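Local coordinates for protein serpin B3 (Homo sapiens, PDB 2ZV6) that probably inhibits target proteases as a serpin, through an exposed reactive-site loop that acts as bait, at residues G50-G55 / N116-E121; G120-L125 / F147-E152; L185-A190 / S337-K342. One frame throughout, in Å; residues are numbered along the deposited sequence.

Contact 1: residues G50-G55 / N116-E121; sequences GMVLLG and NKLFGE
Met51 and Asn116, which meet across this contact, each have a backbone carbonyl oxygen taken by a hydroxyl outside it: Met51 O is hydrogen-bonded to Tyr130 OH and Asn116 O to Thr140 OG1. Here helix 42-54 packs on strand 112-121, helix B against strand 2 of the central beta-sheet A in serpin terms. No hydrogen bond crosses from segment 50-55 to segment 116-121, and the two backbones stay well apart, with the CA atoms of Val52 and Leu118 at 8.4 Å. Met51 spans the gap. SD passes alongside the Asn116 amide, and the bend at chi3 (-139°) swings CE in toward Leu118. SD lies 3.8 Å from Asn116 OD1, a van der Waals approach. The CG of Asn116 stands opposite its own backbone N (chi1 -170°), which carries the amide out toward the helix. The methyl CE comes within 3.8 Å of Leu118 N and 3.9 Å of Leu118 CD2, as the two side chains run past each other in opposite directions. The next residue, Val52, meets Leu118 almost at a right angle and also reaches Leu187 of the neighbouring strand. Leu118 in addition touches Tyr130, Leu185 and Leu187, which places it in the buried layer between helix and sheet. The CB of Lys117 points away from the helix, and the side chain makes a cation-pi contact with Trp161 of helix 151-165. Val52 touches Leu118 through CG2 against CD2, at 4.1 Å.

Contact 2: residues G120-L125 / F147-E152; sequences GEKTYL and FANAPE
The Phe147 ring lies obliquely against the peptide joining Gly120 to Glu121, with CE1 3.4 Å from Gly120 C and CD1 3.3 Å from Glu121 N. The Glu121 carboxylate is turned 49° from this ring, and Glu121 CG packs on Phe147 CB. A second ring, that of Tyr124, takes Glu121 O at its edge, in the ring plane, in the loop that follows the strand. Glu121 bends at chi2 (-70°) to bring OE1 to the start of the other segment. There Ala148 N donates a hydrogen bond of 2.6 Å to OE1, nearly straight at 162° but arriving from above the carboxylate plane. OE2 offers its syn lone pair to Lys122 NZ in a salt bridge of 3.0 Å. Lys122, curled back at chi2, chi3 and chi4, also pairs with Asp146, its strongest partner. Asp146 OD2 sits close to Glu121 OE1, and the shared lysine probably offsets the two like charges. The carboxylate thus ties the end of strand 112-121 to the turn between strand 142-145 and helix 151-165, the connection by which the serpin fold passes from the edge of beta-sheet A into helix F.

Contact 3: residues L185-A190 / S337-K342; sequences LVLVNA and SGVLHK
His341 leans against Asn189 of the adjoining strand. Its CB lies 4.0 Å from Asn189 O, CG closes to 3.7 Å from the same oxygen, and CD2 comes to 3.3 Å from it, with the oxygen oblique to the ring. CD2 also meets Asn189 ND2 at 3.4 Å; this nitrogen stands at the ring edge, in its plane, with amide and imidazole turned 75° apart. At the tip, NE2 makes a weak hydrogen bond to Ser44 OG. The site matches the shutter of serpins, where strands 3 and 5 of beta-sheet A lie side by side beneath helix B: no reactive-loop strand has entered between 185-190 and 337-342, which run parallel at 4°. Leu340 N donates to Leu187 O at 2.9 Å, almost along the C=O axis, and Lys342 N to Asn189 O at 3.1 Å. The reverse donors, Leu187 N to Gly338 O and Asn189 N to Leu340 O, are weak. Leu187 CB rests on Val339 CG2 on the helix 42-54 side. Across the sheet, Val188 and Leu340 both touch Leu173. At the start of the pairing, Ser337 N bonds to Leu185 O at 3.3 Å, while Ser337 OG is hydrogen-bonded to Val335 O and Thr184 OG1.

Along the chain, contact 1 runs into contact 2 through the shared Gly120 and Glu121 of strand 112-121, and 185-190 follows after helix 151-165; 337-342 comes last, just ahead of the unmodelled stretch 352-370. Contacts 1 and 3 lie closest, with centres about 9 Å apart, because strands 112-121 and 185-193 are antiparallel neighbours; contact 2 is about 15 Å from contact 1 and about 16 Å from contact 3. Contacts 1 and 3 lead from the helix B packing to the seam between strands 185-193 and 336-346, while contact 2 lies off the end of strand 112-121. In serpins that seam opens to admit the cleaved reactive loop; here it is closed, consistent with the native state.

Contact 1: residues G50-G55 / N116-E121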
loop_
_atom_site.group_PDB
_atom_site.type_symbol
_atom_site.label_atom_id
_atom_site.label_comp_id
_atom_site.label_asym_id
_atom_site.label_seq_id
_atom_site.Cartn_x
_atom_site.Cartn_y
_atom_site.Cartn_z
ATOM N N GLY A 50 -6.281 -9.065 -8.226
ATOM C CA GLY A 50 -5.914 -10.213 -9.037
ATOM C C GLY A 50 -6.679 -11.434 -8.550
ATOM O O GLY A 50 -6.934 -12.370 -9.315
ATOM N N MET A 51 -7.045 -11.409 -7.270
ATOM C CA MET A 51 -7.775 -12.503 -6.654
ATOM C C MET A 51 -9.197 -12.414 -7.183
ATOM O O MET A 51 -9.804 -13.418 -7.567
ATOM C CB MET A 51 -7.731 -12.364 -5.122
ATOM C CG MET A 51 -9.020 -12.702 -4.381
ATOM S SD MET A 51 -9.203 -11.739 -2.852
ATOM C CE MET A 51 -9.826 -12.974 -1.719
ATOM N N VAL A 52 -9.717 -11.198 -7.227
ATOM C CA VAL A 52 -11.060 -10.985 -7.727
ATOM C C VAL A 52 -11.069 -11.235 -9.220
ATOM O O VAL A 52 -11.963 -11.900 -9.728
ATOM C CB VAL A 52 -11.516 -9.562 -7.462
ATOM C CG1 VAL A 52 -12.445 -9.104 -8.558
ATOM C CG2 VAL A 52 -12.183 -9.493 -6.109
ATOM N N LEU A 53 -10.069 -10.710 -9.918
ATOM C CA LEU A 53 -9.980 -10.885 -11.367
ATOM C C LEU A 53 -10.090 -12.362 -11.743
ATOM O O LEU A 53 -10.594 -12.716 -12.809
ATOM C CB LEU A 53 -8.666 -10.305 -11.908
ATOM C CG LEU A 53 -8.340 -10.736 -13.344
ATOM C CD1 LEU A 53 -9.293 -10.081 -14.311
ATOM C CD2 LEU A 53 -6.928 -10.362 -13.692
ATOM N N LEU A 54 -9.610 -13.222 -10.854
ATOM C CA LEU A 54 -9.670 -14.655 -11.087
ATOM C C LEU A 54 -11.103 -15.032 -11.428
ATOM O O LEU A 54 -11.379 -15.545 -12.510
ATOM C CB LEU A 54 -9.241 -15.405 -9.831
ATOM C CG LEU A 54 -7.866 -16.073 -9.837
ATOM C CD1 LEU A 54 -7.763 -16.963 -8.608
ATOM C CD2 LEU A 54 -7.658 -16.883 -11.116
ATOM N N GLY A 55 -12.009 -14.754 -10.496
ATOM C CA GLY A 55 -13.411 -15.073 -10.687
ATOM C C GLY A 55 -14.226 -14.052 -11.460
ATOM O O GLY A 55 -15.426 -13.897 -11.210
ATOM N N ASN A 116 -6.052 -9.793 3.717
ATOM C CA ASN A 116 -6.836 -9.637 2.487
ATOM C C ASN A 116 -7.880 -10.734 2.191
ATOM O O ASN A 116 -7.545 -11.785 1.633
ATOM C CB ASN A 116 -5.883 -9.516 1.292
ATOM C CG ASN A 116 -6.595 -9.114 0.011
ATOM O OD1 ASN A 116 -6.542 -9.824 -0.996
ATOM N ND2 ASN A 116 -7.262 -7.966 0.040
ATOM N N LYS A 117 -9.144 -10.467 2.531
ATOM C CA LYS A 117 -10.232 -11.422 2.285
ATOM C C LYS A 117 -11.513 -10.884 1.610
ATOM O O LYS A 117 -11.844 -9.694 1.689
ATOM C CB LYS A 117 -10.635 -12.105 3.588
ATOM C CG LYS A 117 -11.168 -13.498 3.375
ATOM C CD LYS A 117 -12.264 -13.839 4.341
ATOM C CE LYS A 117 -11.719 -14.626 5.511
ATOM N NZ LYS A 117 -12.478 -14.313 6.753
ATOM N N LEU A 118 -12.233 -11.798 0.958
ATOM C CA LEU A 118 -13.494 -11.504 0.266
ATOM C C LEU A 118 -14.629 -11.880 1.198
ATOM O O LEU A 118 -14.692 -13.006 1.674
ATOM C CB LEU A 118 -13.623 -12.363 -1.002
ATOM C CG LEU A 118 -14.118 -11.826 -2.350
ATOM C CD1 LEU A 118 -14.110 -10.293 -2.383
ATOM C CD2 LEU A 118 -13.221 -12.396 -3.446
ATOM N N PHE A 119 -15.526 -10.951 1.474
ATOM C CA PHE A 119 -16.660 -11.268 2.328
ATOM C C PHE A 119 -17.935 -11.166 1.482
ATOM O O PHE A 119 -18.252 -10.113 0.927
ATOM C CB PHE A 119 -16.707 -10.311 3.525
ATOM C CG PHE A 119 -15.714 -10.649 4.604
ATOM C CD1 PHE A 119 -14.349 -10.631 4.340
ATOM C CD2 PHE A 119 -16.143 -10.996 5.883
ATOM C CE1 PHE A 119 -13.421 -10.955 5.333
ATOM C CE2 PHE A 119 -15.227 -11.321 6.883
ATOM C CZ PHE A 119 -13.862 -11.300 6.606
ATOM N N GLY A 120 -18.660 -12.270 1.359
ATOM C CA GLY A 120 -19.859 -12.228 0.555
ATOM C C GLY A 120 -21.090 -12.718 1.273
ATOM O O GLY A 120 -21.001 -13.384 2.302
ATOM N N GLU A 121 -22.244 -12.364 0.721
ATOM C CA GLU A 121 -23.528 -12.779 1.264
ATOM C C GLU A 121 -23.599 -14.308 1.252
ATOM O O GLU A 121 -23.165 -14.949 0.292
ATOM C CB GLU A 121 -24.654 -12.207 0.405
ATOM C CG GLU A 121 -25.656 -11.408 1.185
ATOM C CD GLU A 121 -26.492 -12.291 2.074
ATOM O OE1 GLU A 121 -26.569 -12.013 3.289
ATOM O OE2 GLU A 121 -27.070 -13.269 1.552
#

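Contact 2: residues G120-L125 / F147-E152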
loop_
_atom_site.group_PDB
_atom_site.type_symbol
_atom_site.label_atom_id
_atom_site.label_comp_id
_atom_site.label_asym_id
_atom_site.label_seq_id
_atom_site.Cartn_x
_atom_site.Cartn_y
_atom_site.Cartn_z
ATOM N N GLY A 120 -18.660 -12.270 1.359
ATOM C CA GLY A 120 -19.859 -12.228 0.555
ATOM C C GLY A 120 -21.090 -12.718 1.273
ATOM O O GLY A 120 -21.001 -13.384 2.302
ATOM N N GLU A 121 -22.244 -12.364 0.721
ATOM C CA GLU A 121 -23.528 -12.779 1.264
ATOM C C GLU A 121 -23.599 -14.308 1.252
ATOM O O GLU A 121 -23.165 -14.949 0.292
ATOM C CB GLU A 121 -24.654 -12.207 0.405
ATOM C CG GLU A 121 -25.656 -11.408 1.185
ATOM C CD GLU A 121 -26.492 -12.291 2.074
ATOM O OE1 GLU A 121 -26.569 -12.013 3.289
ATOM O OE2 GLU A 121 -27.070 -13.269 1.552
ATOM N N LYS A 122 -24.145 -14.891 2.312
ATOM C CA LYS A 122 -24.256 -16.342 2.391
ATOM C C LYS A 122 -24.877 -16.920 1.132
ATOM O O LYS A 122 -24.233 -17.670 0.399
ATOM C CB LYS A 122 -25.097 -16.753 3.601
ATOM C CG LYS A 122 -25.417 -15.621 4.562
ATOM C CD LYS A 122 -26.819 -15.765 5.143
ATOM C CE LYS A 122 -27.884 -15.907 4.046
ATOM N NZ LYS A 122 -28.602 -14.632 3.714
ATOM N N THR A 123 -26.129 -16.543 0.888
ATOM C CA THR A 123 -26.917 -17.009 -0.259
ATOM C C THR A 123 -26.172 -17.252 -1.570
ATOM O O THR A 123 -26.690 -17.943 -2.448
ATOM C CB THR A 123 -28.080 -16.050 -0.561
ATOM O OG1 THR A 123 -27.589 -14.934 -1.313
ATOM C CG2 THR A 123 -28.715 -15.555 0.734
ATOM N N TYR A 124 -24.981 -16.672 -1.710
ATOM C CA TYR A 124 -24.181 -16.867 -2.919
ATOM C C TYR A 124 -23.277 -18.080 -2.675
ATOM O O TYR A 124 -22.568 -18.158 -1.676
ATOM C CB TYR A 124 -23.354 -15.601 -3.233
ATOM C CG TYR A 124 -24.186 -14.445 -3.780
ATOM C CD1 TYR A 124 -24.863 -13.572 -2.912
ATOM C CD2 TYR A 124 -24.360 -14.272 -5.158
ATOM C CE1 TYR A 124 -25.699 -12.569 -3.403
ATOM C CE2 TYR A 124 -25.196 -13.271 -5.663
ATOM C CZ TYR A 124 -25.869 -12.428 -4.780
ATOM O OH TYR A 124 -26.752 -11.484 -5.273
ATOM N N LEU A 125 -23.324 -19.037 -3.589
ATOM C CA LEU A 125 -22.540 -20.257 -3.461
ATOM C C LEU A 125 -21.325 -20.234 -4.363
ATOM O O LEU A 125 -21.434 -20.354 -5.589
ATOM C CB LEU A 125 -23.404 -21.474 -3.809
ATOM C CG LEU A 125 -24.257 -22.152 -2.730
ATOM C CD1 LEU A 125 -24.641 -21.170 -1.613
ATOM C CD2 LEU A 125 -25.492 -22.718 -3.405
ATOM N N PHE A 147 -25.074 -10.845 5.076
ATOM C CA PHE A 147 -25.142 -9.401 4.827
ATOM C C PHE A 147 -26.605 -8.988 4.929
ATOM O O PHE A 147 -26.953 -8.028 5.618
ATOM C CB PHE A 147 -24.626 -9.062 3.421
ATOM C CG PHE A 147 -23.132 -8.941 3.331
ATOM C CD1 PHE A 147 -22.444 -9.502 2.256
ATOM C CD2 PHE A 147 -22.411 -8.276 4.325
ATOM C CE1 PHE A 147 -21.059 -9.403 2.177
ATOM C CE2 PHE A 147 -21.033 -8.172 4.257
ATOM C CZ PHE A 147 -20.351 -8.736 3.182
ATOM N N ALA A 148 -27.447 -9.740 4.232
ATOM C CA ALA A 148 -28.876 -9.503 4.199
ATOM C C ALA A 148 -29.491 -9.336 5.584
ATOM O O ALA A 148 -29.596 -8.228 6.103
ATOM C CB ALA A 148 -29.567 -10.648 3.467
ATOM N N ASN A 149 -29.889 -10.450 6.184
ATOM C CA ASN A 149 -30.533 -10.439 7.492
ATOM C C ASN A 149 -29.728 -9.872 8.661
ATOM O O ASN A 149 -30.290 -9.211 9.536
ATOM C CB ASN A 149 -31.017 -11.855 7.825
ATOM C CG ASN A 149 -31.961 -12.406 6.767
ATOM O OD1 ASN A 149 -33.175 -12.178 6.817
ATOM N ND2 ASN A 149 -31.404 -13.128 5.797
ATOM N N ALA A 150 -28.423 -10.121 8.684
ATOM C CA ALA A 150 -27.590 -9.619 9.775
ATOM C C ALA A 150 -26.402 -8.787 9.300
ATOM O O ALA A 150 -25.252 -9.211 9.429
ATOM C CB ALA A 150 -27.095 -10.792 10.635
ATOM N N PRO A 151 -26.661 -7.583 8.754
ATOM C CA PRO A 151 -25.577 -6.717 8.272
ATOM C C PRO A 151 -24.715 -6.163 9.413
ATOM O O PRO A 151 -23.531 -5.879 9.227
ATOM C CB PRO A 151 -26.307 -5.613 7.512
ATOM C CG PRO A 151 -27.641 -5.543 8.163
ATOM C CD PRO A 151 -27.981 -6.960 8.560
ATOM N N GLU A 152 -25.314 -6.017 10.593
ATOM C CA GLU A 152 -24.602 -5.506 11.764
ATOM C C GLU A 152 -23.603 -6.537 12.305
ATOM O O GLU A 152 -22.416 -6.241 12.454
ATOM C CB GLU A 152 -25.604 -5.115 12.860
ATOM C CG GLU A 152 -26.371 -6.285 13.483
ATOM C CD GLU A 152 -27.527 -6.772 12.622
ATOM O OE1 GLU A 152 -28.216 -5.925 12.011
ATOM O OE2 GLU A 152 -27.746 -8.002 12.559
#

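Contact 3: residues L185-A190 / S337-K342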
loop_
_atom_site.group_PDB
_atom_site.type_symbol
_atom_site.label_atom_id
_atom_site.label_comp_id
_atom_site.label_asym_id
_atom_site.label_seq_id
_atom_site.Cartn_x
_atom_site.Cartn_y
_atom_site.Cartn_z
ATOM N N LEU A 185 -20.938 -8.222 -2.145
ATOM C CA LEU A 185 -19.516 -8.471 -1.938
ATOM C C LEU A 185 -18.847 -7.310 -1.211
ATOM O O LEU A 185 -19.402 -6.218 -1.117
ATOM C CB LEU A 185 -18.835 -8.679 -3.299
ATOM C CG LEU A 185 -17.739 -9.730 -3.472
ATOM C CD1 LEU A 185 -17.766 -10.716 -2.306
ATOM C CD2 LEU A 185 -17.939 -10.443 -4.809
ATOM N N VAL A 186 -17.645 -7.563 -0.704
ATOM C CA VAL A 186 -16.857 -6.565 0.016
ATOM C C VAL A 186 -15.411 -7.042 0.121
ATOM O O VAL A 186 -15.088 -7.922 0.918
ATOM C CB VAL A 186 -17.366 -6.330 1.462
ATOM C CG1 VAL A 186 -16.375 -5.455 2.212
ATOM C CG2 VAL A 186 -18.722 -5.675 1.457
ATOM N N LEU A 187 -14.542 -6.459 -0.687
ATOM C CA LEU A 187 -13.138 -6.827 -0.672
ATOM C C LEU A 187 -12.434 -6.064 0.437
ATOM O O LEU A 187 -12.471 -4.834 0.471
ATOM C CB LEU A 187 -12.492 -6.495 -2.018
ATOM C CG LEU A 187 -11.036 -6.900 -2.257
ATOM C CD1 LEU A 187 -10.565 -7.926 -1.235
ATOM C CD2 LEU A 187 -10.925 -7.483 -3.651
ATOM N N VAL A 188 -11.809 -6.797 1.355
ATOM C CA VAL A 188 -11.074 -6.179 2.455
ATOM C C VAL A 188 -9.594 -6.293 2.149
ATOM O O VAL A 188 -9.137 -7.326 1.662
ATOM C CB VAL A 188 -11.353 -6.868 3.791
ATOM C CG1 VAL A 188 -10.103 -6.834 4.669
ATOM C CG2 VAL A 188 -12.525 -6.171 4.482
ATOM N N ASN A 189 -8.846 -5.235 2.446
ATOM C CA ASN A 189 -7.418 -5.219 2.155
ATOM C C ASN A 189 -6.611 -4.438 3.178
ATOM O O ASN A 189 -6.049 -3.392 2.856
ATOM C CB ASN A 189 -7.195 -4.618 0.763
ATOM C CG ASN A 189 -5.901 -5.069 0.130
ATOM O OD1 ASN A 189 -5.216 -5.954 0.648
ATOM N ND2 ASN A 189 -5.555 -4.459 -1.005
ATOM N N ALA A 190 -6.560 -4.941 4.409
ATOM C CA ALA A 190 -5.789 -4.294 5.468
ATOM C C ALA A 190 -4.340 -4.788 5.384
ATOM O O ALA A 190 -4.069 -5.853 4.822
ATOM C CB ALA A 190 -6.385 -4.612 6.834
ATOM N N SER A 337 -19.455 -4.547 -3.953
ATOM C CA SER A 337 -20.120 -3.413 -3.329
ATOM C C SER A 337 -19.225 -2.674 -2.351
ATOM O O SER A 337 -19.557 -2.546 -1.176
ATOM C CB SER A 337 -21.367 -3.920 -2.601
ATOM O OG SER A 337 -21.685 -5.247 -3.021
ATOM N N GLY A 338 -18.096 -2.176 -2.830
ATOM C CA GLY A 338 -17.197 -1.477 -1.935
ATOM C C GLY A 338 -15.926 -2.270 -1.693
ATOM O O GLY A 338 -15.946 -3.501 -1.633
ATOM N N VAL A 339 -14.820 -1.545 -1.555
ATOM C CA VAL A 339 -13.509 -2.133 -1.337
ATOM C C VAL A 339 -12.770 -1.334 -0.280
ATOM O O VAL A 339 -12.510 -0.146 -0.460
ATOM C CB VAL A 339 -12.699 -2.113 -2.633
ATOM C CG1 VAL A 339 -11.287 -2.605 -2.372
ATOM C CG2 VAL A 339 -13.399 -2.965 -3.688
ATOM N N LEU A 340 -12.426 -1.992 0.820
ATOM C CA LEU A 340 -11.724 -1.333 1.916
ATOM C C LEU A 340 -10.225 -1.627 1.934
ATOM O O LEU A 340 -9.828 -2.793 1.974
ATOM C CB LEU A 340 -12.334 -1.768 3.251
ATOM C CG LEU A 340 -13.594 -1.050 3.725
ATOM C CD1 LEU A 340 -13.207 0.279 4.349
ATOM C CD2 LEU A 340 -14.541 -0.851 2.559
ATOM N N HIS A 341 -9.402 -0.572 1.892
ATOM C CA HIS A 341 -7.938 -0.710 1.953
ATOM C C HIS A 341 -7.409 0.100 3.125
ATOM O O HIS A 341 -7.812 1.242 3.329
ATOM C CB HIS A 341 -7.250 -0.220 0.684
ATOM C CG HIS A 341 -5.758 -0.387 0.712
ATOM N ND1 HIS A 341 -4.900 0.622 1.090
ATOM C CD2 HIS A 341 -4.973 -1.449 0.409
ATOM C CE1 HIS A 341 -3.652 0.193 1.017
ATOM N NE2 HIS A 341 -3.668 -1.061 0.605
ATOM N N LYS A 342 -6.497 -0.490 3.891
ATOM C CA LYS A 342 -5.952 0.191 5.054
ATOM C C LYS A 342 -4.511 -0.180 5.333
ATOM O O LYS A 342 -4.218 -1.323 5.681
ATOM C CB LYS A 342 -6.784 -0.135 6.283
ATOM C CG LYS A 342 -6.478 0.739 7.474
ATOM C CD LYS A 342 -7.690 0.800 8.376
ATOM C CE LYS A 342 -7.392 1.473 9.703
ATOM N NZ LYS A 342 -8.626 1.553 10.544
#